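Local coordinates for protein FAD-binding oxidoreductase (Gulosibacter chungangensis, PDB 7PBI) that binds FAD through a covalent link, holds isoeugenol beside the flavin, and probably works as a flavin-dependent oxidoreductase, at residues D43-T48 and R88-G93; H395-P400 and I441-Y446. All coordinates share one frame; numbering follows the deposited sequence.

Interaction 1 (D43-T48 and R88-G93); sequences DKFPVT and RNLGYG. With FAD (flavin-adenine dinucleotide), chain K; H7Y (isoeugenol), chain L.
Phe-45 lies against Leu-90 on the loop that follows strand 81-84 in a PCMH-type FAD-binding domain. The CD2 methyl of Leu-90 stands over one face of the Phe-45 ring, 4.1 Å from its centroid and only 13° off the normal, a clear CH-pi contact. Leu-90 CB also approaches the rim, 3.9 Å from Phe-45 CE2. With CG beside the backbone N (chi1 -63°), Phe-45 swings its ring toward the loop, and C8M of FAD comes near the plane of that ring at its edge. His-395, which carries the flavin, meets Phe-45 edge-to-face. The same Leu-90 CD2 also touches Lys-44 CB at 3.8 Å, while the amine at the end of that lysine bonds to Glu-40 O.

Two residues before Phe-45, the carboxylate of Asp-43 rests against Gly-93, with OD2 3.4 Å from Gly-93 CA, and OD2 is also hydrogen-bonded to His-479. OD1 turns back on its own chain and accepts from Phe-45 N at 3.3 Å, forming an Asx turn; the N-H comes from above the carboxylate plane.

The loop 88-93 in turn grips the cofactor. Arg-88 N donates to FAD O1P at 3.0 Å, binding the pyrophosphate through backbone. The Tyr-92 ring has isoeugenol CAG in plane at its edge. The shape behind all this is a type II turn from Asn-89 to Tyr-92, with Gly-91 at its third position at a phi of 86° and Tyr-92 N bonded to Asn-89 O at 3.2 Å.

Interaction 2 (H395-P400 and I441-Y446); sequences HFFYAP and ICLPLY. With FAD (flavin-adenine dinucleotide), chain K; H7Y (isoeugenol), chain L.
Two neighbouring antiparallel strands of the substrate-domain sheet, 438-447 and the interrupted 393-402, form the wall that carries the flavin. Tyr-398 and Cys-442 make the single bridge between 395-400 and 441-446, a hydrogen-bonded pair: Tyr-398 N donates to Cys-442 O at 3.1 Å, and Cys-442 N to Tyr-398 O at 2.8 Å.

Phe-397, Ile-441 and Leu-443 turn to the cofactor side. Phe-397 CE1 packs on Leu-443 CG at 3.8 Å and on Ile-441 CG2 at 4.0 Å. Because CG lies beside the backbone N (chi1 -74°), the ring leans over the active site, with isoeugenol CAF over one face and FAD C9 in plane at its edge; Ile-441 CG2 meets isoeugenol CAE at 3.7 Å. Cutting Phe-397 back to an alanine removes the aromatic face that the CAF edge of isoeugenol abuts and would probably open a gap beside Leu-443 CG and Ile-441 CG2, giving the ligand room to shift.

Facing away from the flavin, Tyr-398 brings its ring edge to Cys-442 CB, and Pro-400 CD sits over the centre of one face of that ring. Phe-396 CB touches Pro-444 CG at 4.0 Å and Tyr-446 CE1 at 3.9 Å, against helix 451-470, where Phe-396 meets Thr-457 and Thr-461.

His-395, beside Leu-443 CD2, is bonded through NE2 to C8M of FAD, the 8-alpha carbon. That covalent link anchors the dimethylbenzene end of the isoalloxazine to the sheet and, as in other histidyl flavins, probably raises its redox potential.

Overall arrangement
Following the chain from the N terminus, interaction 1 comes first: it brings the loop after helix 35-39 onto the one after strand 81-84, closing a loop that holds strand 57-59 and helix 64-77. Interaction 2 opens some 300 residues later and closes a second loop, with helix 406-422 and strand 426-433 inside it, so the two stand in series, neither nested nor crossed. They nevertheless meet in space, their centres 11 Å apart. Tyr-446 OH probably hydrogen-bonds to Pro-46 O at 2.7 Å, and Gly-91 packs on His-395. FAD and isoeugenol touch both, so the FAD-binding half and the eight-stranded sheet are joined around the flavin.

Interaction 1 (D43-T48 and R88-G93)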
loop_
_atom_site.group_PDB
_atom_site.type_symbol
_atom_site.label_atom_id
_atom_site.label_comp_id
_atom_site.label_asym_id
_atom_site.label_seq_id
_atom_site.Cartn_x
_atom_site.Cartn_y
_atom_site.Cartn_z
ATOM N N ASP B 43 14.597 20.584 19.088
ATOM C CA ASP B 43 15.285 19.393 18.525
ATOM C C ASP B 43 16.326 18.987 19.570
ATOM O O ASP B 43 17.154 19.867 19.933
ATOM C CB ASP B 43 15.879 19.716 17.148
ATOM C CG ASP B 43 16.332 18.534 16.304
ATOM O OD1 ASP B 43 16.251 17.373 16.785
ATOM O OD2 ASP B 43 16.768 18.793 15.156
ATOM N N LYS B 44 16.243 17.755 20.089
ATOM C CA LYS B 44 17.239 17.231 21.062
ATOM C C LYS B 44 18.567 17.035 20.339
ATOM O O LYS B 44 19.595 17.193 20.995
ATOM C CB LYS B 44 16.852 15.898 21.698
ATOM C CG LYS B 44 15.506 15.867 22.407
ATOM C CD LYS B 44 15.366 16.690 23.672
ATOM C CE LYS B 44 14.095 16.313 24.415
ATOM N NZ LYS B 44 13.828 17.161 25.600
ATOM N N PHE B 45 18.558 16.721 19.044
ATOM C CA PHE B 45 19.799 16.550 18.246
ATOM C C PHE B 45 19.894 17.644 17.192
ATOM O O PHE B 45 19.895 17.353 15.995
ATOM C CB PHE B 45 19.845 15.191 17.547
ATOM C CG PHE B 45 19.864 13.984 18.447
ATOM C CD1 PHE B 45 20.231 14.080 19.784
ATOM C CD2 PHE B 45 19.532 12.736 17.938
ATOM C CE1 PHE B 45 20.242 12.961 20.600
ATOM C CE2 PHE B 45 19.557 11.612 18.753
ATOM C CZ PHE B 45 19.907 11.727 20.083
ATOM N N PRO B 46 20.058 18.923 17.592
ATOM C CA PRO B 46 20.133 19.998 16.617
ATOM C C PRO B 46 21.421 19.852 15.812
ATOM O O PRO B 46 22.309 19.164 16.250
ATOM C CB PRO B 46 20.182 21.269 17.469
ATOM C CG PRO B 46 20.853 20.810 18.747
ATOM C CD PRO B 46 20.334 19.398 18.958
ATOM N N VAL B 47 21.467 20.487 14.647
ATOM C CA VAL B 47 22.696 20.577 13.811
ATOM C C VAL B 47 22.921 22.046 13.414
ATOM O O VAL B 47 23.878 22.302 12.675
ATOM C CB VAL B 47 22.605 19.591 12.626
ATOM C CG1 VAL B 47 21.813 20.131 11.455
ATOM C CG2 VAL B 47 23.970 19.135 12.163
ATOM N N THR B 48 22.099 22.961 13.953
ATOM C CA THR B 48 22.182 24.444 13.813
ATOM C C THR B 48 22.233 25.088 15.202
ATOM O O THR B 48 21.910 24.403 16.190
ATOM C CB THR B 48 20.989 25.017 13.035
ATOM O OG1 THR B 48 19.801 24.406 13.537
ATOM C CG2 THR B 48 21.095 24.797 11.542
ATOM N N ARG B 88 9.125 12.366 19.314
ATOM C CA ARG B 88 10.457 11.773 19.639
ATOM C C ARG B 88 11.108 11.291 18.336
ATOM O O ARG B 88 11.825 10.281 18.386
ATOM C CB ARG B 88 10.336 10.670 20.708
ATOM C CG ARG B 88 9.550 11.083 21.951
ATOM C CD ARG B 88 9.863 10.335 23.243
ATOM N NE ARG B 88 11.237 10.564 23.687
ATOM C CZ ARG B 88 11.785 10.134 24.833
ATOM N NH1 ARG B 88 11.080 9.436 25.710
ATOM N NH2 ARG B 88 13.053 10.415 25.092
ATOM N N ASN B 89 10.918 12.031 17.238
ATOM C CA ASN B 89 11.463 11.722 15.883
ATOM C C ASN B 89 12.944 12.120 15.810
ATOM O O ASN B 89 13.330 12.917 14.899
ATOM C CB ASN B 89 10.647 12.397 14.771
ATOM C CG ASN B 89 10.893 11.829 13.385
ATOM O OD1 ASN B 89 11.147 10.636 13.229
ATOM N ND2 ASN B 89 10.814 12.673 12.365
ATOM N N LEU B 90 13.756 11.539 16.701
ATOM C CA LEU B 90 15.213 11.809 16.827
ATOM C C LEU B 90 15.924 11.392 15.536
ATOM O O LEU B 90 15.583 10.336 14.995
ATOM C CB LEU B 90 15.763 11.024 18.018
ATOM C CG LEU B 90 15.183 11.396 19.378
ATOM C CD1 LEU B 90 15.276 10.214 20.336
ATOM C CD2 LEU B 90 15.883 12.627 19.940
ATOM N N GLY B 91 16.906 12.177 15.096
ATOM C CA GLY B 91 17.655 11.944 13.844
ATOM C C GLY B 91 16.943 12.565 12.652
ATOM O O GLY B 91 17.518 12.590 11.560
ATOM N N TYR B 92 15.723 13.061 12.855
ATOM C CA TYR B 92 14.894 13.682 11.796
ATOM C C TYR B 92 14.340 15.043 12.246
ATOM O O TYR B 92 13.600 15.630 11.455
ATOM C CB TYR B 92 13.798 12.692 11.400
ATOM C CG TYR B 92 14.313 11.403 10.811
ATOM C CD1 TYR B 92 14.968 11.391 9.589
ATOM C CD2 TYR B 92 14.138 10.190 11.453
ATOM C CE1 TYR B 92 15.435 10.214 9.021
ATOM C CE2 TYR B 92 14.606 9.002 10.904
ATOM C CZ TYR B 92 15.252 9.011 9.676
ATOM O OH TYR B 92 15.720 7.867 9.097
ATOM N N GLY B 93 14.711 15.549 13.434
ATOM C CA GLY B 93 14.259 16.859 13.953
ATOM C C GLY B 93 13.474 16.771 15.260
ATOM O O GLY B 93 13.030 17.817 15.760
HETATM P PA FAD K . 6.431 11.654 16.087
HETATM O O1A FAD K . 7.525 12.609 16.444
HETATM O O2A FAD K . 5.218 11.705 16.950
HETATM O O5B FAD K . 5.997 11.855 14.564
HETATM C C5B FAD K . 6.978 12.107 13.539
HETATM C C4B FAD K . 6.372 13.012 12.503
HETATM O O4B FAD K . 5.204 12.373 11.921
HETATM C C3B FAD K . 5.848 14.360 13.008
HETATM O O3B FAD K . 6.864 15.351 13.033
HETATM C C2B FAD K . 4.792 14.687 11.952
HETATM O O2B FAD K . 5.371 15.168 10.758
HETATM C C1B FAD K . 4.167 13.314 11.724
HETATM N N9A FAD K . 3.086 12.991 12.639
HETATM C C8A FAD K . 3.194 12.257 13.787
HETATM N N7A FAD K . 2.057 12.127 14.429
HETATM C C5A FAD K . 1.150 12.824 13.652
HETATM C C6A FAD K . -0.224 13.055 13.806
HETATM N N6A FAD K . -0.939 12.580 14.825
HETATM N N1A FAD K . -0.829 13.806 12.855
HETATM C C2A FAD K . -0.090 14.272 11.838
HETATM N N3A FAD K . 1.205 14.101 11.587
HETATM C C4A FAD K . 1.775 13.363 12.549
HETATM N N1 FAD K . 12.829 4.942 13.162
HETATM C C2 FAD K . 12.296 3.857 12.576
HETATM O O2 FAD K . 11.265 3.945 11.906
HETATM N N3 FAD K . 12.831 2.622 12.713
HETATM C C4 FAD K . 13.972 2.396 13.427
HETATM O O4 FAD K . 14.399 1.254 13.525
HETATM C C4X FAD K . 14.585 3.516 14.049
HETATM N N5 FAD K . 15.684 3.336 14.733
HETATM C C5X FAD K . 16.246 4.433 15.322
HETATM C C6 FAD K . 17.418 4.242 16.070
HETATM C C7 FAD K . 18.040 5.286 16.707
HETATM C C7M FAD K . 19.295 5.028 17.499
HETATM C C8 FAD K . 17.494 6.583 16.600
HETATM C C8M FAD K . 18.171 7.748 17.271
HETATM C C9 FAD K . 16.346 6.791 15.873
HETATM C C9A FAD K . 15.695 5.729 15.222
HETATM N N10 FAD K . 14.523 5.890 14.477
HETATM C C10 FAD K . 13.929 4.790 13.869
HETATM C "C1'" FAD K . 13.882 7.221 14.372
HETATM C "C2'" FAD K . 12.859 7.472 15.508
HETATM O "O2'" FAD K . 13.391 7.035 16.775
HETATM C "C3'" FAD K . 11.512 6.757 15.318
HETATM O "O3'" FAD K . 11.122 6.736 13.953
HETATM C "C4'" FAD K . 10.361 7.332 16.152
HETATM O "O4'" FAD K . 9.320 6.360 16.254
HETATM C "C5'" FAD K . 9.746 8.582 15.574
HETATM O "O5'" FAD K . 9.240 9.404 16.662
HETATM P P FAD K . 7.721 9.262 17.135
HETATM O O1P FAD K . 7.634 9.928 18.472
HETATM O O2P FAD K . 7.265 7.845 17.009
HETATM O O3P FAD K . 6.986 10.153 16.021
HETATM C CAA H7Y L . 19.321 1.513 13.554
HETATM C CAD H7Y L . 18.164 1.870 12.654
HETATM C CAE H7Y L . 17.920 3.346 12.306
HETATM C CAJ H7Y L . 16.857 3.689 11.490
HETATM C CAH H7Y L . 16.225 2.641 10.874
HETATM C CAF H7Y L . 16.412 5.002 11.276
HETATM C CAG H7Y L . 15.321 5.241 10.449
HETATM C CAK H7Y L . 14.685 4.172 9.843
HETATM O OAC H7Y L . 13.606 4.357 9.034
HETATM C CAL H7Y L . 15.143 2.863 10.056
HETATM O OAI H7Y L . 14.505 1.807 9.449
HETATM C CAB H7Y L . 14.911 0.440 9.807
#

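Interaction 2 (H395-P400 and I441-Y446)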
loop_
_atom_site.group_PDB
_atom_site.type_symbol
_atom_site.label_atom_id
_atom_site.label_comp_id
_atom_site.label_asym_id
_atom_site.label_seq_id
_atom_site.Cartn_x
_atom_site.Cartn_y
_atom_site.Cartn_z
ATOM N N HIS B 395 22.508 11.480 16.728
ATOM C CA HIS B 395 22.587 11.107 15.297
ATOM C C HIS B 395 21.726 12.028 14.426
ATOM O O HIS B 395 20.998 12.897 14.960
ATOM C CB HIS B 395 22.216 9.637 15.132
ATOM C CG HIS B 395 20.896 9.309 15.727
ATOM N ND1 HIS B 395 19.750 9.988 15.365
ATOM C CD2 HIS B 395 20.545 8.396 16.662
ATOM C CE1 HIS B 395 18.729 9.506 16.047
ATOM N NE2 HIS B 395 19.179 8.481 16.838
ATOM N N PHE B 396 21.839 11.807 13.115
ATOM C CA PHE B 396 21.404 12.708 12.019
ATOM C C PHE B 396 21.444 11.927 10.709
ATOM O O PHE B 396 22.500 11.902 10.056
ATOM C CB PHE B 396 22.337 13.915 11.940
ATOM C CG PHE B 396 21.859 15.010 11.034
ATOM C CD1 PHE B 396 20.806 15.827 11.418
ATOM C CD2 PHE B 396 22.478 15.244 9.817
ATOM C CE1 PHE B 396 20.375 16.858 10.595
ATOM C CE2 PHE B 396 22.053 16.278 8.998
ATOM C CZ PHE B 396 20.997 17.077 9.384
ATOM N N PHE B 397 20.321 11.312 10.350
ATOM C CA PHE B 397 20.252 10.178 9.402
ATOM C C PHE B 397 20.479 10.615 7.954
ATOM O O PHE B 397 19.921 11.616 7.483
ATOM C CB PHE B 397 18.896 9.504 9.518
ATOM C CG PHE B 397 18.740 8.671 10.755
ATOM C CD1 PHE B 397 19.522 7.552 10.946
ATOM C CD2 PHE B 397 17.790 8.985 11.710
ATOM C CE1 PHE B 397 19.369 6.768 12.075
ATOM C CE2 PHE B 397 17.632 8.201 12.841
ATOM C CZ PHE B 397 18.428 7.097 13.024
ATOM N N TYR B 398 21.300 9.836 7.263
ATOM C CA TYR B 398 21.380 9.753 5.790
ATOM C C TYR B 398 20.883 8.358 5.396
ATOM O O TYR B 398 21.585 7.377 5.693
ATOM C CB TYR B 398 22.816 10.019 5.346
ATOM C CG TYR B 398 23.091 9.686 3.904
ATOM C CD1 TYR B 398 22.464 10.381 2.884
ATOM C CD2 TYR B 398 23.967 8.675 3.550
ATOM C CE1 TYR B 398 22.709 10.093 1.550
ATOM C CE2 TYR B 398 24.231 8.378 2.223
ATOM C CZ TYR B 398 23.592 9.084 1.219
ATOM O OH TYR B 398 23.816 8.797 -0.092
ATOM N N ALA B 399 19.699 8.246 4.790
ATOM C CA ALA B 399 19.050 6.938 4.546
ATOM C C ALA B 399 18.631 6.786 3.085
ATOM O O ALA B 399 17.440 6.802 2.789
ATOM C CB ALA B 399 17.870 6.799 5.472
ATOM N N PRO B 400 19.575 6.593 2.133
ATOM C CA PRO B 400 19.205 6.376 0.740
ATOM C C PRO B 400 18.633 4.975 0.503
ATOM O O PRO B 400 18.900 4.077 1.261
ATOM C CB PRO B 400 20.516 6.578 -0.019
ATOM C CG PRO B 400 21.581 6.179 0.974
ATOM C CD PRO B 400 21.032 6.581 2.328
ATOM N N ILE B 441 21.055 2.698 5.962
ATOM C CA ILE B 441 20.992 3.615 7.137
ATOM C C ILE B 441 22.408 4.066 7.506
ATOM O O ILE B 441 23.159 3.261 8.076
ATOM C CB ILE B 441 20.307 2.915 8.317
ATOM C CG1 ILE B 441 18.885 2.497 7.945
ATOM C CG2 ILE B 441 20.351 3.789 9.558
ATOM C CD1 ILE B 441 17.944 3.657 7.696
ATOM N N CYS B 442 22.760 5.315 7.213
ATOM C CA CYS B 442 23.978 5.966 7.759
ATOM C C CYS B 442 23.606 6.713 9.042
ATOM O O CYS B 442 22.929 7.753 8.936
ATOM C CB CYS B 442 24.603 6.955 6.793
ATOM S SG CYS B 442 25.809 8.003 7.635
ATOM N N LEU B 443 24.004 6.180 10.199
ATOM C CA LEU B 443 23.727 6.760 11.541
ATOM C C LEU B 443 25.019 7.380 12.077
ATOM O O LEU B 443 25.815 6.695 12.730
ATOM C CB LEU B 443 23.203 5.645 12.457
ATOM C CG LEU B 443 22.625 6.066 13.813
ATOM C CD1 LEU B 443 21.930 4.895 14.497
ATOM C CD2 LEU B 443 23.684 6.629 14.742
ATOM N N PRO B 444 25.277 8.687 11.833
ATOM C CA PRO B 444 26.474 9.331 12.364
ATOM C C PRO B 444 26.291 9.569 13.865
ATOM O O PRO B 444 25.182 9.698 14.311
ATOM C CB PRO B 444 26.525 10.658 11.617
ATOM C CG PRO B 444 25.063 10.984 11.425
ATOM C CD PRO B 444 24.405 9.645 11.141
ATOM N N LEU B 445 27.378 9.579 14.613
ATOM C CA LEU B 445 27.340 9.971 16.037
ATOM C C LEU B 445 28.224 11.204 16.198
ATOM O O LEU B 445 29.440 11.102 15.941
ATOM C CB LEU B 445 27.799 8.796 16.907
ATOM C CG LEU B 445 26.737 7.734 17.186
ATOM C CD1 LEU B 445 27.298 6.653 18.090
ATOM C CD2 LEU B 445 25.497 8.328 17.831
ATOM N N TYR B 446 27.613 12.330 16.553
ATOM C CA TYR B 446 28.314 13.625 16.718
ATOM C C TYR B 446 27.962 14.199 18.097
ATOM O O TYR B 446 27.011 13.739 18.746
ATOM C CB TYR B 446 27.994 14.558 15.543
ATOM C CG TYR B 446 26.592 15.099 15.586
ATOM C CD1 TYR B 446 25.512 14.340 15.168
ATOM C CD2 TYR B 446 26.341 16.342 16.133
ATOM C CE1 TYR B 446 24.217 14.808 15.280
ATOM C CE2 TYR B 446 25.051 16.826 16.251
ATOM C CZ TYR B 446 23.986 16.059 15.823
ATOM O OH TYR B 446 22.724 16.559 15.951
HETATM P PA FAD K . 6.431 11.654 16.087
HETATM O O1A FAD K . 7.525 12.609 16.444
HETATM O O2A FAD K . 5.218 11.705 16.950
HETATM O O5B FAD K . 5.997 11.855 14.564
HETATM C C5B FAD K . 6.978 12.107 13.539
HETATM C C4B FAD K . 6.372 13.012 12.503
HETATM O O4B FAD K . 5.204 12.373 11.921
HETATM C C3B FAD K . 5.848 14.360 13.008
HETATM O O3B FAD K . 6.864 15.351 13.033
HETATM C C2B FAD K . 4.792 14.687 11.952
HETATM O O2B FAD K . 5.371 15.168 10.758
HETATM C C1B FAD K . 4.167 13.314 11.724
HETATM N N9A FAD K . 3.086 12.991 12.639
HETATM C C8A FAD K . 3.194 12.257 13.787
HETATM N N7A FAD K . 2.057 12.127 14.429
HETATM C C5A FAD K . 1.150 12.824 13.652
HETATM C C6A FAD K . -0.224 13.055 13.806
HETATM N N6A FAD K . -0.939 12.580 14.825
HETATM N N1A FAD K . -0.829 13.806 12.855
HETATM C C2A FAD K . -0.090 14.272 11.838
HETATM N N3A FAD K . 1.205 14.101 11.587
HETATM C C4A FAD K . 1.775 13.363 12.549
HETATM N N1 FAD K . 12.829 4.942 13.162
HETATM C C2 FAD K . 12.296 3.857 12.576
HETATM O O2 FAD K . 11.265 3.945 11.906
HETATM N N3 FAD K . 12.831 2.622 12.713
HETATM C C4 FAD K . 13.972 2.396 13.427
HETATM O O4 FAD K . 14.399 1.254 13.525
HETATM C C4X FAD K . 14.585 3.516 14.049
HETATM N N5 FAD K . 15.684 3.336 14.733
HETATM C C5X FAD K . 16.246 4.433 15.322
HETATM C C6 FAD K . 17.418 4.242 16.070
HETATM C C7 FAD K . 18.040 5.286 16.707
HETATM C C7M FAD K . 19.295 5.028 17.499
HETATM C C8 FAD K . 17.494 6.583 16.600
HETATM C C8M FAD K . 18.171 7.748 17.271
HETATM C C9 FAD K . 16.346 6.791 15.873
HETATM C C9A FAD K . 15.695 5.729 15.222
HETATM N N10 FAD K . 14.523 5.890 14.477
HETATM C C10 FAD K . 13.929 4.790 13.869
HETATM C "C1'" FAD K . 13.882 7.221 14.372
HETATM C "C2'" FAD K . 12.859 7.472 15.508
HETATM O "O2'" FAD K . 13.391 7.035 16.775
HETATM C "C3'" FAD K . 11.512 6.757 15.318
HETATM O "O3'" FAD K . 11.122 6.736 13.953
HETATM C "C4'" FAD K . 10.361 7.332 16.152
HETATM O "O4'" FAD K . 9.320 6.360 16.254
HETATM C "C5'" FAD K . 9.746 8.582 15.574
HETATM O "O5'" FAD K . 9.240 9.404 16.662
HETATM P P FAD K . 7.721 9.262 17.135
HETATM O O1P FAD K . 7.634 9.928 18.472
HETATM O O2P FAD K . 7.265 7.845 17.009
HETATM O O3P FAD K . 6.986 10.153 16.021
HETATM C CAA H7Y L . 19.321 1.513 13.554
HETATM C CAD H7Y L . 18.164 1.870 12.654
HETATM C CAE H7Y L . 17.920 3.346 12.306
HETATM C CAJ H7Y L . 16.857 3.689 11.490
HETATM C CAH H7Y L . 16.225 2.641 10.874
HETATM C CAF H7Y L . 16.412 5.002 11.276
HETATM C CAG H7Y L . 15.321 5.241 10.449
HETATM C CAK H7Y L . 14.685 4.172 9.843
HETATM O OAC H7Y L . 13.606 4.357 9.034
HETATM C CAL H7Y L . 15.143 2.863 10.056
HETATM O OAI H7Y L . 14.505 1.807 9.449
HETATM C CAB H7Y L . 14.911 0.440 9.807
#